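Local coordinates for protein Cow rumen GH26 endo-mannanase (PDB 6UEH) that hydrolyses internal beta-1,4-mannosidic linkages in mannans, probably including galactomannan, as a ruminal family 26 endo-mannanase with an accessory domain, at residues A[423-432]-A[444-455]. Numbering follows the deposited sequence.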
loop_
_atom_site.group_PDB
_atom_site.type_symbol
_atom_site.label_atom_id
_atom_site.label_comp_id
_atom_site.label_asym_id
_atom_site.label_seq_id
_atom_site.Cartn_x
_atom_site.Cartn_y
_atom_site.Cartn_z
ATOM N N MET A 423 -10.378 1.819 0.637
ATOM C CA MET A 423 -9.576 1.648 1.841
ATOM C C MET A 423 -8.201 1.101 1.480
ATOM O O MET A 423 -8.051 0.375 0.496
ATOM C CB MET A 423 -10.275 0.720 2.834
ATOM C CG MET A 423 -11.528 1.310 3.451
ATOM S SD MET A 423 -12.323 0.174 4.596
ATOM C CE MET A 423 -12.831 -1.134 3.482
ATOM N N ILE A 424 -7.200 1.459 2.278
ATOM C CA ILE A 424 -5.824 1.057 2.011
ATOM C C ILE A 424 -5.242 0.284 3.182
ATOM O O ILE A 424 -5.428 0.665 4.338
ATOM C CB ILE A 424 -4.946 2.273 1.724
ATOM C CG1 ILE A 424 -5.595 3.120 0.635
ATOM C CG2 ILE A 424 -3.540 1.847 1.313
ATOM C CD1 ILE A 424 -4.762 4.240 0.227
ATOM N N SER A 425 -4.529 -0.795 2.878
ATOM C CA SER A 425 -3.980 -1.654 3.918
ATOM C C SER A 425 -2.538 -2.081 3.655
ATOM O O SER A 425 -2.014 -1.906 2.556
ATOM C CB SER A 425 -4.847 -2.899 4.067
ATOM O OG SER A 425 -4.760 -3.700 2.901
ATOM N N LEU A 426 -1.907 -2.641 4.681
ATOM C CA LEU A 426 -0.634 -3.327 4.520
ATOM C C LEU A 426 -0.920 -4.810 4.321
ATOM O O LEU A 426 -0.968 -5.578 5.283
ATOM C CB LEU A 426 0.274 -3.104 5.732
ATOM C CG LEU A 426 0.810 -1.684 5.927
ATOM C CD1 LEU A 426 1.544 -1.560 7.255
ATOM C CD2 LEU A 426 1.717 -1.293 4.768
ATOM N N ALA A 427 -1.138 -5.199 3.067
ATOM C CA ALA A 427 -1.530 -6.568 2.733
ATOM C C ALA A 427 -0.438 -7.573 3.080
ATOM O O ALA A 427 -0.727 -8.721 3.420
ATOM C CB ALA A 427 -1.888 -6.665 1.256
ATOM N N GLU A 428 0.813 -7.135 2.967
ATOM C CA GLU A 428 1.971 -7.921 3.388
ATOM C C GLU A 428 3.029 -7.001 3.977
ATOM O O GLU A 428 3.124 -5.833 3.596
ATOM C CB GLU A 428 2.590 -8.704 2.225
ATOM C CG GLU A 428 1.707 -9.746 1.574
ATOM C CD GLU A 428 2.454 -10.548 0.523
ATOM O OE1 GLU A 428 3.702 -10.540 0.548
ATOM O OE2 GLU A 428 1.798 -11.181 -0.329
ATOM N N ASN A 429 3.833 -7.530 4.894
ATOM C CA ASN A 429 4.987 -6.793 5.388
ATOM C C ASN A 429 6.017 -7.702 6.044
ATOM O O ASN A 429 5.728 -8.856 6.370
ATOM C CB ASN A 429 4.560 -5.698 6.379
ATOM C CG ASN A 429 3.588 -6.201 7.438
ATOM O OD1 ASN A 429 2.380 -5.955 7.360
ATOM N ND2 ASN A 429 4.110 -6.901 8.438
ATOM N N ASP A 430 7.236 -7.196 6.205
ATOM C CA ASP A 430 8.156 -7.824 7.136
ATOM C C ASP A 430 7.853 -7.213 8.494
ATOM O O ASP A 430 7.040 -7.749 9.243
ATOM C CB ASP A 430 9.633 -7.650 6.723
ATOM C CG ASP A 430 9.925 -6.307 6.075
ATOM O OD1 ASP A 430 9.183 -5.335 6.321
ATOM O OD2 ASP A 430 10.920 -6.227 5.319
ATOM N N SER A 431 8.468 -6.072 8.790
ATOM C CA SER A 431 8.203 -5.382 10.043
ATOM C C SER A 431 6.807 -4.766 10.073
ATOM O O SER A 431 6.375 -4.136 9.110
ATOM C CB SER A 431 9.247 -4.284 10.290
ATOM O OG SER A 431 10.525 -4.836 10.553
ATOM N N ILE A 432 6.101 -4.962 11.181
ATOM C CA ILE A 432 4.905 -4.176 11.463
ATOM C C ILE A 432 5.362 -2.809 11.949
ATOM O O ILE A 432 6.227 -2.727 12.820
ATOM C CB ILE A 432 4.016 -4.832 12.534
ATOM C CG1 ILE A 432 3.668 -6.270 12.146
ATOM C CG2 ILE A 432 2.755 -4.007 12.768
ATOM C CD1 ILE A 432 3.103 -7.074 13.293
ATOM N N ALA A 444 -3.201 5.603 8.359
ATOM C CA ALA A 444 -4.427 4.865 8.650
ATOM C C ALA A 444 -4.571 3.553 7.882
ATOM O O ALA A 444 -5.680 3.206 7.466
ATOM C CB ALA A 444 -5.638 5.755 8.375
ATOM N N TRP A 445 -3.466 2.828 7.705
ATOM C CA TRP A 445 -3.507 1.489 7.117
ATOM C C TRP A 445 -4.613 0.666 7.768
ATOM O O TRP A 445 -4.678 0.580 8.995
ATOM C CB TRP A 445 -2.171 0.760 7.289
ATOM C CG TRP A 445 -0.963 1.479 6.758
ATOM C CD1 TRP A 445 -0.048 2.186 7.483
ATOM C CD2 TRP A 445 -0.522 1.533 5.394
ATOM N NE1 TRP A 445 0.929 2.686 6.654
ATOM C CE2 TRP A 445 0.662 2.298 5.366
ATOM C CE3 TRP A 445 -1.016 1.013 4.193
ATOM C CZ2 TRP A 445 1.357 2.558 4.186
ATOM C CZ3 TRP A 445 -0.323 1.269 3.023
ATOM C CH2 TRP A 445 0.850 2.035 3.028
ATOM N N LEU A 446 -5.481 0.075 6.952
ATOM C CA LEU A 446 -6.633 -0.673 7.462
ATOM C C LEU A 446 -6.223 -1.882 8.296
ATOM O O LEU A 446 -6.803 -2.140 9.351
ATOM C CB LEU A 446 -7.529 -1.132 6.309
ATOM C CG LEU A 446 -8.676 -2.072 6.689
ATOM C CD1 LEU A 446 -9.619 -1.408 7.691
ATOM C CD2 LEU A 446 -9.433 -2.525 5.449
ATOM N N TYR A 447 -5.240 -2.633 7.810
ATOM C CA TYR A 447 -4.717 -3.766 8.567
ATOM C C TYR A 447 -3.247 -4.020 8.243
ATOM O O TYR A 447 -2.700 -3.433 7.308
ATOM C CB TYR A 447 -5.562 -5.027 8.314
ATOM C CG TYR A 447 -5.437 -5.694 6.948
ATOM C CD1 TYR A 447 -4.459 -6.654 6.704
ATOM C CD2 TYR A 447 -6.334 -5.407 5.927
ATOM C CE1 TYR A 447 -4.357 -7.283 5.470
ATOM C CE2 TYR A 447 -6.242 -6.033 4.689
ATOM C CZ TYR A 447 -5.252 -6.969 4.465
ATOM O OH TYR A 447 -5.158 -7.595 3.237
ATOM N N PHE A 448 -2.605 -4.869 9.042
ATOM C CA PHE A 448 -1.245 -5.313 8.750
ATOM C C PHE A 448 -1.209 -6.832 8.684
ATOM O O PHE A 448 -2.116 -7.499 9.181
ATOM C CB PHE A 448 -0.238 -4.789 9.789
ATOM C CG PHE A 448 -0.498 -5.249 11.208
ATOM C CD1 PHE A 448 -0.158 -6.530 11.620
ATOM C CD2 PHE A 448 -1.033 -4.376 12.143
ATOM C CE1 PHE A 448 -0.382 -6.943 12.924
ATOM C CE2 PHE A 448 -1.254 -4.778 13.449
ATOM C CZ PHE A 448 -0.926 -6.062 13.841
ATOM N N CYS A 449 -0.160 -7.374 8.076
ATOM C CA CYS A 449 -0.065 -8.814 7.888
ATOM C C CYS A 449 1.355 -9.247 7.541
ATOM O O CYS A 449 1.749 -9.209 6.376
ATOM C CB CYS A 449 -1.032 -9.269 6.791
ATOM S SG CYS A 449 -1.150 -11.060 6.587
ATOM N N PRO A 450 2.129 -9.656 8.555
ATOM C CA PRO A 450 3.450 -10.228 8.286
ATOM C C PRO A 450 3.328 -11.515 7.475
ATOM O O PRO A 450 2.327 -12.224 7.601
ATOM C CB PRO A 450 4.007 -10.515 9.685
ATOM C CG PRO A 450 3.213 -9.640 10.608
ATOM C CD PRO A 450 1.849 -9.558 9.996
ATOM N N TRP A 451 4.325 -11.806 6.648
ATOM C CA TRP A 451 4.359 -13.070 5.926
ATOM C C TRP A 451 4.662 -14.180 6.931
ATOM O O TRP A 451 4.938 -13.898 8.101
ATOM C CB TRP A 451 5.399 -13.019 4.803
ATOM C CG TRP A 451 5.148 -13.984 3.676
ATOM C CD1 TRP A 451 5.987 -14.967 3.238
ATOM C CD2 TRP A 451 3.981 -14.053 2.844
ATOM N NE1 TRP A 451 5.416 -15.641 2.185
ATOM C CE2 TRP A 451 4.185 -15.102 1.927
ATOM C CE3 TRP A 451 2.784 -13.332 2.788
ATOM C CZ2 TRP A 451 3.235 -15.449 0.965
ATOM C CZ3 TRP A 451 1.842 -13.681 1.832
ATOM C CH2 TRP A 451 2.075 -14.727 0.934
ATOM N N TYR A 452 4.603 -15.434 6.496
ATOM C CA TYR A 452 4.863 -16.546 7.405
ATOM C C TYR A 452 6.355 -16.719 7.680
ATOM O O TYR A 452 7.189 -16.020 7.105
ATOM C CB TYR A 452 4.278 -17.851 6.853
ATOM C CG TYR A 452 4.664 -18.174 5.425
ATOM C CD1 TYR A 452 5.943 -18.621 5.110
ATOM C CD2 TYR A 452 3.741 -18.056 4.394
ATOM C CE1 TYR A 452 6.294 -18.924 3.808
ATOM C CE2 TYR A 452 4.082 -18.359 3.091
ATOM C CZ TYR A 452 5.360 -18.791 2.805
ATOM O OH TYR A 452 5.705 -19.093 1.510
ATOM N N GLY A 453 6.682 -17.653 8.566
ATOM C CA GLY A 453 8.068 -17.948 8.878
ATOM C C GLY A 453 8.784 -16.817 9.592
ATOM O O GLY A 453 8.249 -16.220 10.525
ATOM N N GLU A 454 9.995 -16.515 9.130
ATOM C CA GLU A 454 10.883 -15.569 9.800
ATOM C C GLU A 454 10.311 -14.160 9.936
ATOM O O GLU A 454 10.752 -13.389 10.786
ATOM C CB GLU A 454 12.218 -15.488 9.057
ATOM C CG GLU A 454 12.144 -14.743 7.730
ATOM C CD GLU A 454 13.510 -14.334 7.210
ATOM O OE1 GLU A 454 13.703 -13.132 6.920
ATOM O OE2 GLU A 454 14.389 -15.213 7.089
ATOM N N PHE A 455 9.343 -13.813 9.099
ATOM C CA PHE A 455 8.855 -12.439 9.077
ATOM C C PHE A 455 8.035 -12.106 10.320
ATOM O O PHE A 455 7.873 -10.935 10.668
ATOM C CB PHE A 455 8.053 -12.188 7.801
ATOM C CG PHE A 455 8.882 -12.288 6.553
ATOM C CD1 PHE A 455 9.722 -11.249 6.179
ATOM C CD2 PHE A 455 8.846 -13.428 5.767
ATOM C CE1 PHE A 455 10.501 -11.341 5.036
ATOM C CE2 PHE A 455 9.621 -13.526 4.621
ATOM C CZ PHE A 455 10.448 -12.481 4.257
HETATM O O HOH W 1 -3.475 -9.535 3.032
#
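L446 N donates to I424 O at 2.7 Å, and two residues on, L426 N reaches Y447 O; the two chains run in the same direction, from S425 beside W445 to N429 beside P450. Further along, W451 N meets N429 O in a longer bond of 3.3 Å, while N429 N to C449 O is weak. The amide side chain of N429 fills in between: OD1 accepts C449 N at 3.0 Å, nearly straight at 164°, and ND2 donates to D430 O, which fixes the amide's rotation. Strand 423-429 is the seventh strand of the family 26 TIM barrel, paired on its other side with strand 382-387. Segment 444-455 lies between it and strand 169-174, consistent with its taking the eighth-strand place and closing the barrel. Apolar side chains pack beside these backbone bonds. L426 CD2 sits over the six-membered ring of W445, 3.5 Å from its centroid, and I432 CG2 lies over the F448 ring while I432 CD1 touches F448 CE1 and P450 CG. At the polar end, E428 OE1 lies over one face of the W451 ring, toward its rim, the carboxylate and ring planes 25° apart, with R309 and Y388 holding the carboxylate oxygens. One water donates to both A427 O and Y447 OH, a hydroxyl also bonded to E360.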